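Local coordinates for UDP-N-acetylglucosamine pyrophosphorylase (Entamoeba histolytica, PDB 3OC9), which probably catalyses the transfer of a uridylyl group from UTP to N-acetyl-alpha-D-glucosamine 1-phosphate, giving UDP-N-acetyl-alpha-D-glucosamine and diphosphate, at residues R78-A83 and K90-H95; M71-L76 and I94-M99; T36-P41 and C191-P196; I209-V214 and S262-S267; L60-P65 and I376-F381. All blocks are in the same frame, centred on the assembly; numbering follows the deposited sequence.

Contact 1 of 5, residues R78-A83 and K90-H95; sequences RLQELA and KNVMIH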
# COMPACT_ATOMS: atom_id res chain seq x y z
N ARG A 78 -8.36 3.90 15.16
CA ARG A 78 -9.70 4.47 14.84
C ARG A 78 -10.68 3.43 14.27
O ARG A 78 -11.87 3.42 14.62
CB ARG A 78 -9.57 5.68 13.90
CG ARG A 78 -10.89 6.34 13.45
CD ARG A 78 -11.72 6.85 14.66
NE ARG A 78 -12.88 7.63 14.23
CZ ARG A 78 -13.87 8.01 15.05
NH1 ARG A 78 -13.84 7.67 16.34
NH2 ARG A 78 -14.87 8.74 14.58
N LEU A 79 -10.18 2.57 13.37
CA LEU A 79 -10.95 1.45 12.83
C LEU A 79 -11.40 0.48 13.93
O LEU A 79 -12.56 0.04 13.94
CB LEU A 79 -10.14 0.71 11.73
CG LEU A 79 -10.00 1.49 10.41
CD1 LEU A 79 -8.89 0.87 9.53
CD2 LEU A 79 -11.36 1.50 9.65
N GLN A 80 -10.51 0.15 14.87
CA GLN A 80 -10.90 -0.71 16.01
C GLN A 80 -12.05 -0.08 16.84
O GLN A 80 -12.99 -0.78 17.24
CB GLN A 80 -9.69 -1.02 16.93
CG GLN A 80 -8.68 -2.05 16.34
CD GLN A 80 -7.38 -2.22 17.15
OE1 GLN A 80 -6.56 -3.09 16.83
NE2 GLN A 80 -7.19 -1.40 18.19
N GLU A 81 -11.95 1.22 17.06
CA GLU A 81 -12.95 2.02 17.82
C GLU A 81 -14.33 2.03 17.15
O GLU A 81 -15.34 1.79 17.82
CB GLU A 81 -12.42 3.44 18.01
CG GLU A 81 -13.26 4.35 18.91
CD GLU A 81 -12.53 5.64 19.26
OE1 GLU A 81 -12.13 6.41 18.35
OE2 GLU A 81 -12.36 5.88 20.48
N LEU A 82 -14.38 2.28 15.84
CA LEU A 82 -15.64 2.25 15.08
C LEU A 82 -16.34 0.88 15.13
O LEU A 82 -17.58 0.81 15.32
CB LEU A 82 -15.40 2.70 13.62
CG LEU A 82 -15.03 4.18 13.39
CD1 LEU A 82 -14.80 4.50 11.89
CD2 LEU A 82 -16.12 5.12 13.93
N ALA A 83 -15.56 -0.20 14.97
CA ALA A 83 -16.08 -1.55 15.08
C ALA A 83 -16.62 -1.86 16.49
O ALA A 83 -17.65 -2.54 16.63
CB ALA A 83 -15.01 -2.58 14.68
N LYS A 90 -16.10 -5.35 23.54
CA LYS A 90 -15.13 -4.58 24.35
C LYS A 90 -13.71 -4.51 23.77
O LYS A 90 -13.13 -3.41 23.68
CB LYS A 90 -15.06 -5.13 25.79
N ASN A 91 -13.15 -5.65 23.41
CA ASN A 91 -11.78 -5.69 22.91
C ASN A 91 -11.83 -6.09 21.44
O ASN A 91 -12.23 -7.21 21.10
CB ASN A 91 -10.91 -6.69 23.68
CG ASN A 91 -10.74 -6.32 25.16
OD1 ASN A 91 -10.88 -7.19 26.03
ND2 ASN A 91 -10.43 -5.06 25.45
N VAL A 92 -11.44 -5.16 20.57
CA VAL A 92 -11.36 -5.44 19.13
C VAL A 92 -9.90 -5.26 18.67
O VAL A 92 -9.29 -4.22 18.96
CB VAL A 92 -12.34 -4.51 18.34
CG1 VAL A 92 -12.07 -4.56 16.81
CG2 VAL A 92 -13.80 -4.89 18.63
N MET A 93 -9.36 -6.26 17.96
CA MET A 93 -7.93 -6.24 17.56
C MET A 93 -7.72 -6.51 16.06
O MET A 93 -8.24 -7.49 15.54
CB MET A 93 -7.11 -7.25 18.41
CG MET A 93 -5.58 -7.23 18.18
SD MET A 93 -4.58 -8.13 19.42
CE MET A 93 -4.66 -7.02 20.80
N ILE A 94 -6.96 -5.63 15.39
CA ILE A 94 -6.46 -5.88 14.01
C ILE A 94 -4.95 -6.22 14.02
O ILE A 94 -4.13 -5.35 14.29
CB ILE A 94 -6.70 -4.64 13.05
CG1 ILE A 94 -8.19 -4.27 12.99
CG2 ILE A 94 -6.14 -4.93 11.61
CD1 ILE A 94 -8.45 -2.86 12.31
N HIS A 95 -4.58 -7.47 13.73
CA HIS A 95 -3.15 -7.87 13.66
C HIS A 95 -2.46 -7.26 12.40
O HIS A 95 -3.10 -7.17 11.34
CB HIS A 95 -3.02 -9.41 13.73
CG HIS A 95 -3.26 -9.99 15.11
ND1 HIS A 95 -2.27 -10.04 16.07
CD2 HIS A 95 -4.38 -10.47 15.69
CE1 HIS A 95 -2.76 -10.56 17.18
NE2 HIS A 95 -4.05 -10.82 16.99

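Contact 2 of 5, residues M71-L76 and I94-M99; sequences MTSERL and IHWFLM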
# COMPACT_ATOMS: atom_id res chain seq x y z
N MET A 71 1.23 7.32 11.40
CA MET A 71 -0.05 7.51 10.66
C MET A 71 -0.86 6.19 10.58
O MET A 71 -2.07 6.14 10.90
CB MET A 71 0.21 7.99 9.21
CG MET A 71 1.23 9.12 8.99
SD MET A 71 0.52 10.70 8.54
CE MET A 71 0.08 11.32 10.16
N THR A 72 -0.18 5.13 10.11
CA THR A 72 -0.80 3.79 10.01
C THR A 72 -1.29 3.28 11.38
O THR A 72 -2.42 2.79 11.50
CB THR A 72 0.16 2.76 9.31
OG1 THR A 72 0.63 3.30 8.06
CG2 THR A 72 -0.55 1.40 9.06
N SER A 73 -0.46 3.42 12.44
CA SER A 73 -0.88 3.02 13.79
C SER A 73 -2.19 3.71 14.22
O SER A 73 -3.10 3.06 14.77
CB SER A 73 0.24 3.30 14.83
OG SER A 73 1.42 2.55 14.49
N GLU A 74 -2.29 5.01 13.95
CA GLU A 74 -3.46 5.82 14.37
C GLU A 74 -4.75 5.45 13.60
O GLU A 74 -5.85 5.40 14.19
CB GLU A 74 -3.13 7.32 14.28
CG GLU A 74 -2.12 7.79 15.38
CD GLU A 74 -1.78 9.29 15.34
OE1 GLU A 74 -2.12 9.97 14.35
OE2 GLU A 74 -1.12 9.76 16.30
N ARG A 75 -4.62 5.16 12.30
CA ARG A 75 -5.76 4.68 11.52
C ARG A 75 -6.28 3.31 12.02
O ARG A 75 -7.49 3.11 12.12
CB ARG A 75 -5.41 4.68 10.01
CG ARG A 75 -6.57 4.23 9.09
CD ARG A 75 -6.54 4.95 7.73
NE ARG A 75 -7.12 6.28 7.82
CZ ARG A 75 -7.06 7.22 6.88
NH1 ARG A 75 -7.64 8.38 7.13
NH2 ARG A 75 -6.43 7.04 5.71
N LEU A 76 -5.38 2.37 12.36
CA LEU A 76 -5.81 1.09 12.96
C LEU A 76 -6.55 1.29 14.30
O LEU A 76 -7.58 0.64 14.55
CB LEU A 76 -4.62 0.11 13.12
CG LEU A 76 -3.93 -0.40 11.84
CD1 LEU A 76 -2.77 -1.37 12.20
CD2 LEU A 76 -4.93 -1.10 10.89
N ILE A 94 -6.96 -5.63 15.39
CA ILE A 94 -6.46 -5.88 14.01
C ILE A 94 -4.95 -6.22 14.02
O ILE A 94 -4.13 -5.35 14.29
CB ILE A 94 -6.70 -4.64 13.05
CG1 ILE A 94 -8.19 -4.27 12.99
CG2 ILE A 94 -6.14 -4.93 11.61
CD1 ILE A 94 -8.45 -2.86 12.31
N HIS A 95 -4.58 -7.47 13.73
CA HIS A 95 -3.15 -7.87 13.66
C HIS A 95 -2.46 -7.26 12.40
O HIS A 95 -3.10 -7.17 11.34
CB HIS A 95 -3.02 -9.41 13.73
CG HIS A 95 -3.26 -9.99 15.11
ND1 HIS A 95 -2.27 -10.04 16.07
CD2 HIS A 95 -4.38 -10.47 15.69
CE1 HIS A 95 -2.76 -10.56 17.18
NE2 HIS A 95 -4.05 -10.82 16.99
N TRP A 96 -1.19 -6.85 12.53
CA TRP A 96 -0.41 -6.15 11.48
C TRP A 96 0.90 -6.90 11.22
O TRP A 96 1.74 -7.02 12.14
CB TRP A 96 -0.12 -4.69 11.92
CG TRP A 96 0.65 -3.77 10.95
CD1 TRP A 96 1.00 -4.04 9.63
CD2 TRP A 96 1.14 -2.45 11.23
NE1 TRP A 96 1.68 -2.95 9.10
CE2 TRP A 96 1.78 -1.97 10.05
CE3 TRP A 96 1.10 -1.63 12.36
CZ2 TRP A 96 2.37 -0.70 9.98
CZ3 TRP A 96 1.69 -0.34 12.29
CH2 TRP A 96 2.31 0.11 11.10
N PHE A 97 1.07 -7.41 9.99
CA PHE A 97 2.26 -8.20 9.59
C PHE A 97 3.15 -7.29 8.70
O PHE A 97 2.69 -6.81 7.65
CB PHE A 97 1.82 -9.50 8.88
CG PHE A 97 0.85 -10.34 9.71
CD1 PHE A 97 1.33 -11.15 10.76
CD2 PHE A 97 -0.52 -10.29 9.47
CE1 PHE A 97 0.44 -11.90 11.56
CE2 PHE A 97 -1.43 -11.04 10.26
CZ PHE A 97 -0.93 -11.85 11.32
N LEU A 98 4.40 -7.07 9.14
CA LEU A 98 5.31 -6.12 8.47
C LEU A 98 6.50 -6.85 7.88
O LEU A 98 7.33 -7.41 8.62
CB LEU A 98 5.81 -5.05 9.45
CG LEU A 98 4.81 -4.03 9.95
CD1 LEU A 98 4.22 -4.52 11.25
CD2 LEU A 98 5.50 -2.67 10.15
N MET A 99 6.59 -6.86 6.55
CA MET A 99 7.69 -7.59 5.85
C MET A 99 9.00 -6.79 5.80
O MET A 99 9.02 -5.64 5.34
CB MET A 99 7.28 -8.01 4.42
CG MET A 99 8.28 -8.98 3.74
SD MET A 99 7.67 -9.79 2.21
CE MET A 99 7.63 -8.41 1.09

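Contact 3 of 5, residues T36-P41 and C191-P196; sequences TALITP and CKDVDP. Unlike the reference sequence in segment 36-41: Pro41 (reference Leu).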
# COMPACT_ATOMS: atom_id res chain seq x y z
N THR A 36 -10.00 -9.94 10.48
CA THR A 36 -9.23 -9.10 9.50
C THR A 36 -7.77 -8.82 9.90
O THR A 36 -7.43 -8.88 11.10
CB THR A 36 -9.93 -7.72 9.21
OG1 THR A 36 -9.80 -6.83 10.34
CG2 THR A 36 -11.41 -7.89 8.82
N ALA A 37 -6.92 -8.49 8.92
CA ALA A 37 -5.50 -8.12 9.15
C ALA A 37 -4.96 -7.13 8.11
O ALA A 37 -5.53 -7.03 6.99
CB ALA A 37 -4.60 -9.41 9.16
N LEU A 38 -3.87 -6.44 8.46
CA LEU A 38 -3.11 -5.56 7.54
C LEU A 38 -1.73 -6.17 7.20
O LEU A 38 -1.08 -6.73 8.09
CB LEU A 38 -2.90 -4.15 8.18
CG LEU A 38 -2.21 -3.09 7.30
CD1 LEU A 38 -3.13 -2.67 6.11
CD2 LEU A 38 -1.78 -1.79 8.06
N ILE A 39 -1.30 -6.08 5.93
CA ILE A 39 0.04 -6.54 5.50
C ILE A 39 0.77 -5.39 4.78
O ILE A 39 0.24 -4.87 3.81
CB ILE A 39 -0.03 -7.77 4.52
CG1 ILE A 39 -0.71 -8.99 5.19
CG2 ILE A 39 1.43 -8.13 4.03
CD1 ILE A 39 -1.06 -10.17 4.21
N THR A 40 1.96 -4.98 5.27
CA THR A 40 2.76 -3.94 4.54
C THR A 40 4.27 -4.23 4.52
O THR A 40 4.78 -4.97 5.37
CB THR A 40 2.56 -2.51 5.11
OG1 THR A 40 3.01 -2.47 6.46
CG2 THR A 40 1.06 -2.02 5.07
N PRO A 41 5.01 -3.64 3.56
CA PRO A 41 6.50 -3.65 3.70
C PRO A 41 7.02 -2.46 4.54
O PRO A 41 6.39 -1.40 4.59
CB PRO A 41 6.98 -3.52 2.26
CG PRO A 41 5.84 -2.79 1.51
CD PRO A 41 4.57 -2.89 2.36
N CYS A 191 -3.86 6.04 1.98
CA CYS A 191 -4.43 4.68 2.03
C CYS A 191 -5.39 4.44 3.23
O CYS A 191 -5.07 4.81 4.38
CB CYS A 191 -3.33 3.62 1.98
SG CYS A 191 -3.92 1.89 1.86
N LYS A 192 -6.56 3.84 2.97
CA LYS A 192 -7.53 3.56 4.05
C LYS A 192 -7.20 2.29 4.90
O LYS A 192 -7.93 1.96 5.83
CB LYS A 192 -8.99 3.50 3.50
CG LYS A 192 -9.61 4.87 3.06
CD LYS A 192 -11.05 4.63 2.51
CE LYS A 192 -11.79 5.94 2.14
NZ LYS A 192 -13.21 5.65 1.65
N ASP A 193 -6.11 1.58 4.58
CA ASP A 193 -5.71 0.40 5.39
C ASP A 193 -6.81 -0.68 5.35
O ASP A 193 -7.23 -1.03 4.24
CB ASP A 193 -5.23 0.82 6.81
CG ASP A 193 -3.97 1.72 6.76
OD1 ASP A 193 -3.07 1.45 5.93
OD2 ASP A 193 -3.85 2.69 7.54
N VAL A 194 -7.28 -1.18 6.50
CA VAL A 194 -8.34 -2.23 6.50
C VAL A 194 -9.74 -1.58 6.30
O VAL A 194 -10.53 -1.42 7.24
CB VAL A 194 -8.25 -3.18 7.76
CG1 VAL A 194 -9.29 -4.34 7.71
CG2 VAL A 194 -6.84 -3.76 7.92
N ASP A 195 -10.03 -1.21 5.04
CA ASP A 195 -11.21 -0.39 4.66
C ASP A 195 -12.51 -1.21 4.85
O ASP A 195 -12.70 -2.19 4.13
CB ASP A 195 -11.05 0.06 3.18
CG ASP A 195 -12.23 0.89 2.64
OD1 ASP A 195 -13.11 1.27 3.43
OD2 ASP A 195 -12.28 1.15 1.40
N PRO A 196 -13.40 -0.82 5.80
CA PRO A 196 -14.63 -1.64 6.00
C PRO A 196 -15.49 -1.79 4.72
O PRO A 196 -16.13 -2.85 4.54
CB PRO A 196 -15.42 -0.88 7.10
CG PRO A 196 -14.49 0.13 7.65
CD PRO A 196 -13.31 0.31 6.73

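Contact 4 of 5, residues I209-V214 and S262-S267; sequences ICIKIV and SINGYS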
# COMPACT_ATOMS: atom_id res chain seq x y z
N ILE A 209 -9.54 -12.59 -4.57
CA ILE A 209 -8.80 -11.32 -4.65
C ILE A 209 -9.78 -10.18 -4.97
O ILE A 209 -10.65 -10.33 -5.87
CB ILE A 209 -7.67 -11.32 -5.76
CG1 ILE A 209 -6.86 -12.63 -5.75
CG2 ILE A 209 -6.72 -10.07 -5.57
CD1 ILE A 209 -5.85 -12.75 -6.93
N CYS A 210 -9.65 -9.05 -4.24
CA CYS A 210 -10.34 -7.80 -4.59
C CYS A 210 -9.25 -6.74 -4.94
O CYS A 210 -8.43 -6.34 -4.05
CB CYS A 210 -11.24 -7.33 -3.43
SG CYS A 210 -12.18 -5.75 -3.74
N ILE A 211 -9.25 -6.27 -6.19
CA ILE A 211 -8.19 -5.35 -6.72
C ILE A 211 -8.71 -3.90 -6.83
O ILE A 211 -9.62 -3.65 -7.64
CB ILE A 211 -7.69 -5.79 -8.15
CG1 ILE A 211 -7.28 -7.28 -8.16
CG2 ILE A 211 -6.51 -4.90 -8.63
CD1 ILE A 211 -7.01 -7.89 -9.62
N LYS A 212 -8.15 -2.96 -6.05
CA LYS A 212 -8.49 -1.51 -6.21
C LYS A 212 -7.81 -0.90 -7.45
O LYS A 212 -6.62 -1.15 -7.71
CB LYS A 212 -8.19 -0.68 -4.91
CG LYS A 212 -9.36 -0.77 -3.86
CD LYS A 212 -9.03 -0.10 -2.50
CE LYS A 212 -10.30 0.18 -1.66
NZ LYS A 212 -9.97 0.87 -0.32
N ILE A 213 -8.56 -0.10 -8.23
CA ILE A 213 -8.05 0.53 -9.46
C ILE A 213 -8.41 2.01 -9.54
O ILE A 213 -9.38 2.46 -8.89
CB ILE A 213 -8.49 -0.23 -10.80
CG1 ILE A 213 -10.01 -0.15 -11.07
CG2 ILE A 213 -8.02 -1.72 -10.77
CD1 ILE A 213 -10.51 1.17 -11.84
N VAL A 214 -7.62 2.75 -10.32
CA VAL A 214 -8.00 4.11 -10.76
C VAL A 214 -8.25 4.10 -12.28
O VAL A 214 -7.53 3.43 -13.03
CB VAL A 214 -6.91 5.20 -10.38
CG1 VAL A 214 -6.83 5.39 -8.85
CG2 VAL A 214 -5.48 4.87 -10.99
N SER A 262 -1.88 -1.08 -6.42
CA SER A 262 -1.28 -1.84 -5.29
C SER A 262 -1.97 -1.65 -3.92
O SER A 262 -1.29 -1.45 -2.89
CB SER A 262 0.25 -1.58 -5.13
OG SER A 262 1.00 -1.98 -6.26
N ILE A 263 -3.30 -1.73 -3.91
CA ILE A 263 -4.08 -1.91 -2.65
C ILE A 263 -5.00 -3.12 -2.92
O ILE A 263 -6.03 -2.97 -3.61
CB ILE A 263 -4.89 -0.63 -2.23
CG1 ILE A 263 -4.00 0.63 -2.16
CG2 ILE A 263 -5.62 -0.87 -0.84
CD1 ILE A 263 -4.80 1.97 -2.11
N ASN A 264 -4.63 -4.31 -2.40
CA ASN A 264 -5.28 -5.60 -2.79
C ASN A 264 -5.72 -6.41 -1.57
O ASN A 264 -4.95 -6.55 -0.61
CB ASN A 264 -4.32 -6.45 -3.68
CG ASN A 264 -3.94 -5.72 -5.00
OD1 ASN A 264 -4.82 -5.43 -5.82
ND2 ASN A 264 -2.65 -5.44 -5.20
N GLY A 265 -6.96 -6.92 -1.59
CA GLY A 265 -7.47 -7.81 -0.53
C GLY A 265 -7.43 -9.30 -0.93
O GLY A 265 -7.75 -9.63 -2.08
N TYR A 266 -7.05 -10.16 0.01
CA TYR A 266 -6.90 -11.61 -0.23
C TYR A 266 -7.60 -12.46 0.85
O TYR A 266 -7.48 -12.16 2.05
CB TYR A 266 -5.41 -12.01 -0.21
CG TYR A 266 -4.47 -11.31 -1.18
CD1 TYR A 266 -4.40 -11.71 -2.52
CD2 TYR A 266 -3.59 -10.31 -0.74
CE1 TYR A 266 -3.50 -11.10 -3.42
CE2 TYR A 266 -2.67 -9.69 -1.63
CZ TYR A 266 -2.65 -10.08 -2.96
OH TYR A 266 -1.75 -9.46 -3.83
N SER A 267 -8.30 -13.52 0.44
CA SER A 267 -8.84 -14.51 1.40
C SER A 267 -7.69 -15.39 1.92
O SER A 267 -6.69 -15.57 1.22
CB SER A 267 -9.98 -15.36 0.77
OG SER A 267 -9.46 -16.32 -0.16
O HOH W 1 -4.52 -2.64 -6.45

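Contact 5 of 5, residues L60-P65 and I376-F381; sequences LPFEIP and ICEISF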
# COMPACT_ATOMS: atom_id res chain seq x y z
N LEU A 60 6.95 13.12 8.25
CA LEU A 60 6.28 14.09 7.36
C LEU A 60 6.26 15.51 7.97
O LEU A 60 5.82 15.69 9.10
CB LEU A 60 4.86 13.59 7.03
CG LEU A 60 4.90 12.16 6.46
CD1 LEU A 60 3.64 11.34 6.81
CD2 LEU A 60 5.12 12.21 4.97
N PRO A 61 6.70 16.54 7.20
CA PRO A 61 6.75 17.89 7.81
C PRO A 61 5.41 18.64 7.86
O PRO A 61 5.30 19.74 7.30
CB PRO A 61 7.77 18.62 6.92
CG PRO A 61 7.58 17.98 5.55
CD PRO A 61 7.26 16.52 5.84
N PHE A 62 4.42 18.08 8.55
CA PHE A 62 3.13 18.74 8.78
C PHE A 62 3.29 19.77 9.91
O PHE A 62 4.37 19.86 10.53
CB PHE A 62 2.03 17.73 9.14
CG PHE A 62 1.76 16.66 8.08
CD1 PHE A 62 1.83 16.95 6.73
CD2 PHE A 62 1.40 15.37 8.47
CE1 PHE A 62 1.56 15.96 5.76
CE2 PHE A 62 1.12 14.36 7.51
CZ PHE A 62 1.21 14.68 6.15
N GLU A 63 2.23 20.52 10.20
CA GLU A 63 2.25 21.44 11.37
C GLU A 63 2.47 20.67 12.67
O GLU A 63 3.13 21.17 13.60
CB GLU A 63 0.98 22.31 11.43
CG GLU A 63 0.81 23.31 10.26
CD GLU A 63 1.93 24.35 10.18
OE1 GLU A 63 2.31 24.89 11.23
OE2 GLU A 63 2.42 24.61 9.06
N ILE A 64 1.91 19.46 12.73
CA ILE A 64 2.19 18.49 13.80
C ILE A 64 2.91 17.29 13.16
O ILE A 64 2.27 16.44 12.52
CB ILE A 64 0.89 18.03 14.54
CG1 ILE A 64 0.07 19.22 15.04
CG2 ILE A 64 1.21 17.06 15.68
CD1 ILE A 64 0.82 20.15 16.01
N PRO A 65 4.25 17.21 13.30
CA PRO A 65 5.00 16.21 12.52
C PRO A 65 4.84 14.77 13.03
O PRO A 65 5.04 14.51 14.23
CB PRO A 65 6.46 16.65 12.67
CG PRO A 65 6.44 17.92 13.51
CD PRO A 65 5.13 17.95 14.22
N ILE A 376 -4.38 25.60 5.37
CA ILE A 376 -4.10 24.53 6.36
C ILE A 376 -5.36 23.93 7.01
O ILE A 376 -6.15 24.63 7.63
CB ILE A 376 -3.12 25.04 7.46
CG1 ILE A 376 -1.84 25.57 6.81
CG2 ILE A 376 -2.81 23.93 8.51
CD1 ILE A 376 -0.94 26.32 7.74
N CYS A 377 -5.53 22.61 6.86
CA CYS A 377 -6.62 21.87 7.50
C CYS A 377 -6.09 20.46 7.85
O CYS A 377 -6.01 19.62 6.96
CB CYS A 377 -7.83 21.77 6.56
SG CYS A 377 -9.40 21.08 7.22
N GLU A 378 -5.68 20.26 9.11
CA GLU A 378 -5.09 18.99 9.58
C GLU A 378 -6.00 18.28 10.58
O GLU A 378 -6.27 18.80 11.68
CB GLU A 378 -3.71 19.20 10.24
CG GLU A 378 -2.69 19.90 9.35
CD GLU A 378 -1.23 19.71 9.79
OE1 GLU A 378 -0.94 19.08 10.84
OE2 GLU A 378 -0.35 20.18 9.05
N ILE A 379 -6.46 17.09 10.19
CA ILE A 379 -7.37 16.28 11.00
C ILE A 379 -6.70 14.93 11.32
O ILE A 379 -6.43 14.14 10.40
CB ILE A 379 -8.72 16.03 10.26
CG1 ILE A 379 -9.42 17.38 9.93
CG2 ILE A 379 -9.61 15.06 11.08
CD1 ILE A 379 -10.79 17.27 9.21
N SER A 380 -6.43 14.68 12.60
CA SER A 380 -5.69 13.47 13.02
C SER A 380 -6.37 12.18 12.55
O SER A 380 -7.59 12.05 12.64
CB SER A 380 -5.52 13.42 14.53
OG SER A 380 -4.82 12.23 14.91
N PHE A 381 -5.56 11.24 12.03
CA PHE A 381 -6.07 9.90 11.66
C PHE A 381 -6.66 9.17 12.89
O PHE A 381 -7.43 8.20 12.74
CB PHE A 381 -4.94 9.03 11.04
CG PHE A 381 -4.67 9.27 9.55
CD1 PHE A 381 -5.09 10.43 8.88
CD2 PHE A 381 -3.92 8.34 8.83
CE1 PHE A 381 -4.79 10.63 7.52
CE2 PHE A 381 -3.61 8.53 7.48
CZ PHE A 381 -4.06 9.68 6.82
O HOH W 2 -0.19 16.12 11.51

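Contact 1 of 5, residues R78-A83 and K90-H95
Gln80 reaches from helix 68-87 to the backbone of Ile94 and supplies the polar part of this contact. Its side chain is extended beyond CG (chi2 172°), which carries the amide across to the segment 90-95. There the backbone N of Ile94 donates to Gln80 OE1 at 2.9 Å in a nearly straight bond (171° at the hydrogen). Gln124 NE2 donates to the same OE1, so two N-H groups grip one oxygen and the amide is held by the loop 90-95 and by Gln124. The flank of the amide runs close to the backbone as well, with Gln80 CD 3.3 Å from Val92 O.

Helix 68-87 and strand 95-100 are successive elements of the alpha/beta core of this GT-A-like nucleotidyltransferase, and the contact closes the turn between them, where the chain leaves the helix and doubles back to enter the sheet.

The apolar part lies on the flanks of the glutamine. Val92 CG1 comes to 4.1 Å from CB of Ala83, which lies about one turn beyond Gln80 on the helix, and Ile94 CD1 sits 4.0 Å from Leu79 CB. Ile94 CG1 also packs against the aliphatic CG of Gln80, at 4.0 Å. Ile31 of helix 21-32 touches Ala83, Val92 and Ile94.

Contact 2 of 5, residues M71-L76 and I94-M99
Trp96 makes most of the tight packing here, facing helix 71-76 with its six-membered ring turned to Thr72. The methyl CG2 of Thr72 stands over one face, 4.0 Å from the ring centroid and 26° off the normal, in a CH-pi contact. It gets there because CG2 is anti to the backbone N, leaving OG1 beside that N. Ser73 OG approaches the ring edge instead, near the plane and 3.6 Å from Trp96 CZ3, while its hydrogen bond goes to Phe69 O one turn back. Leu76 CD1 adds a contact of 3.9 Å to Trp96 CE3. Trp96 NE1 is satisfied by Thr40 OG1 on the neighbouring strand.

Packing is sparser at Ile94, two residues before Trp96, where Leu76 CD2 meets Ile94 CG2 at 4.1 Å, and of the residues that touch, Thr72 alone keeps partial exposure. The axes of helix 71-76 and strand 95-99 pass 11.1 Å apart and run nearly antiparallel (157°). Helix 68-87 connects the parallel neighbours 36-41 and 95-100, the beta-alpha-beta crossover of a Rossmann-like fold.

Contact 3 of 5, residues T36-P41 and C191-P196
Val194, the residue that wedges against the strand 36-41, is also the centre of an inverse gamma turn. Its two methyl groups diverge onto different parts of the strand. CG1, anti to the backbone N (chi1 -175°), goes to Thr36, lying 3.7 Å from Thr36 OG1. CG2 rests 3.6 Å from Ala37 O and 4.0 Å from Leu38 CB. No hydrogen bond joins the two segments, and their hold on each other is almost wholly through van der Waals packing.

Leu38 reaches further along the loop. Its CG lies anti to the backbone N (chi1 -176°), and the branch end comes up to Asp193, with CD1 4.1 Å from Asp193 CA. Asp193 itself has a positive phi of 61°, and Asp193 N donates a long hydrogen bond to Cys191 SG (3.5 Å). This carboxylate is buried beside leucine methyls, but OD1 takes a hydrogen bond from His184 NE2 on strand 180-184, so OD1 is satisfied from the sheet. On the helical side, Thr72 and Arg75 of helix 68-87 touch the same aspartate.

Past the turn, Asp195 occupies the N-cap of helix 196-204 and its OD2 forms a salt bridge with Lys212. The loop 191-196 packs on strand 36-41, which is hydrogen-bonded to strands 95-100 and 180-184 in parallel, the inner part of the sheet in a GT-A, Rossmann-like nucleotidyltransferase fold.

Contact 4 of 5, residues I209-V214 and S262-S267
Cys210 and Gly265 anchor a stretch of antiparallel beta-sheet, facing each other as a hydrogen-bonded pair within the mixed sheet of the GT-A-like core. Each donates to the other: Cys210 N to Gly265 O and Gly265 N to Cys210 O, both at 2.9 Å. A third bond, Lys212 N to Ile263 O, is longer at 3.2 Å, with the N-H approaching nearly along the C=O axis. Gly265 O also receives Ile209 CA at 3.3 Å in a CA-H...O contact. At the other edge, the backbone of Ile211 bonds to Ser323 and Phe325 of strand 322-326.

The ladder with 263-267 ends at Lys212, since that chain turns a corner at Ser262, and a water occupies the next position. It accepts from Ile263 N at 3.0 Å and is placed to donate to Lys212 O and Asn264 OD1, though more acceptors than protons lie around it, so not all can be served at once. Asn264 ND2 is bound to His260 NE2.

The lysine chain runs out extended, its CD packed on Ile263 CG2, to NZ, which forms salt bridges with Glu332 and Asp195. On the face away from Cys210, Ile209 and Tyr266 lie side by side, and Ile211 CG2 comes 3.3 Å from Asn264 OD1.

Contact 5 of 5, residues L60-P65 and I376-F381
Glu378 puts its carboxylate against the turning backbone of the loop 60-65 and takes two successive N-H groups. Glu63 N donates to OE2 of Glu378 at 2.8 Å, on the syn side and 17° out of the carboxylate plane. Ile64 N reaches OE1 of Glu378 in a weak bond of 3.4 Å, and one carboxylate therefore spans both amides. A water adds a bridge, donating to Ile64 O at 2.7 Å and to Glu378 OE1 at 3.1 Å. The CB of Phe62 lies 3.4 Å from Glu378 OE2. Glu63 bends at chi2 (-62°), which lays its chain across Ile376, where Glu63 CG comes to 4.1 Å from Ile376 CG2.

In the next shell Tyr355 OH hydrogen-bonds to Glu378 OE2, bringing helix 347-364 to the site. Strand 377-379 is fixed in turn by strand 402-404, whose Phe402 and Leu404 pair with the backbone of Glu378. The ring of Phe62 meets that of Trp354 on the same helix, and Pro61 centres an inverse gamma turn.

The setting is consistent with a buried carboxylate that remains ionised, its charge offset by backbone N-H groups, a water and the Tyr355 hydroxyl, even though the Glu63 carboxylate, with OE2 5.2 Å from Glu378 OE2, would tend to oppose that charge.

Contacts 1 and 2, their centres about 12 Å apart, both join helix 68-87 to the chain that enters strand 95-100, and they share Ile94. Contact 3 lies about 7 Å from contact 2, centre to centre, on the neighbouring strand 36-41 of the same mixed sheet. That sheet continues to contact 4, linked to contact 3 by the salt bridge of Asp195 with Lys212. Along the chain, contacts 1 and 2 are nested within the loop closed by contact 3, and contact 4 follows in series. Contacts 1 to 4 thus build one alpha/beta core, while contact 5, its centre about 28 Å from that of contact 4, brings the C-terminal part of the chain onto an early loop.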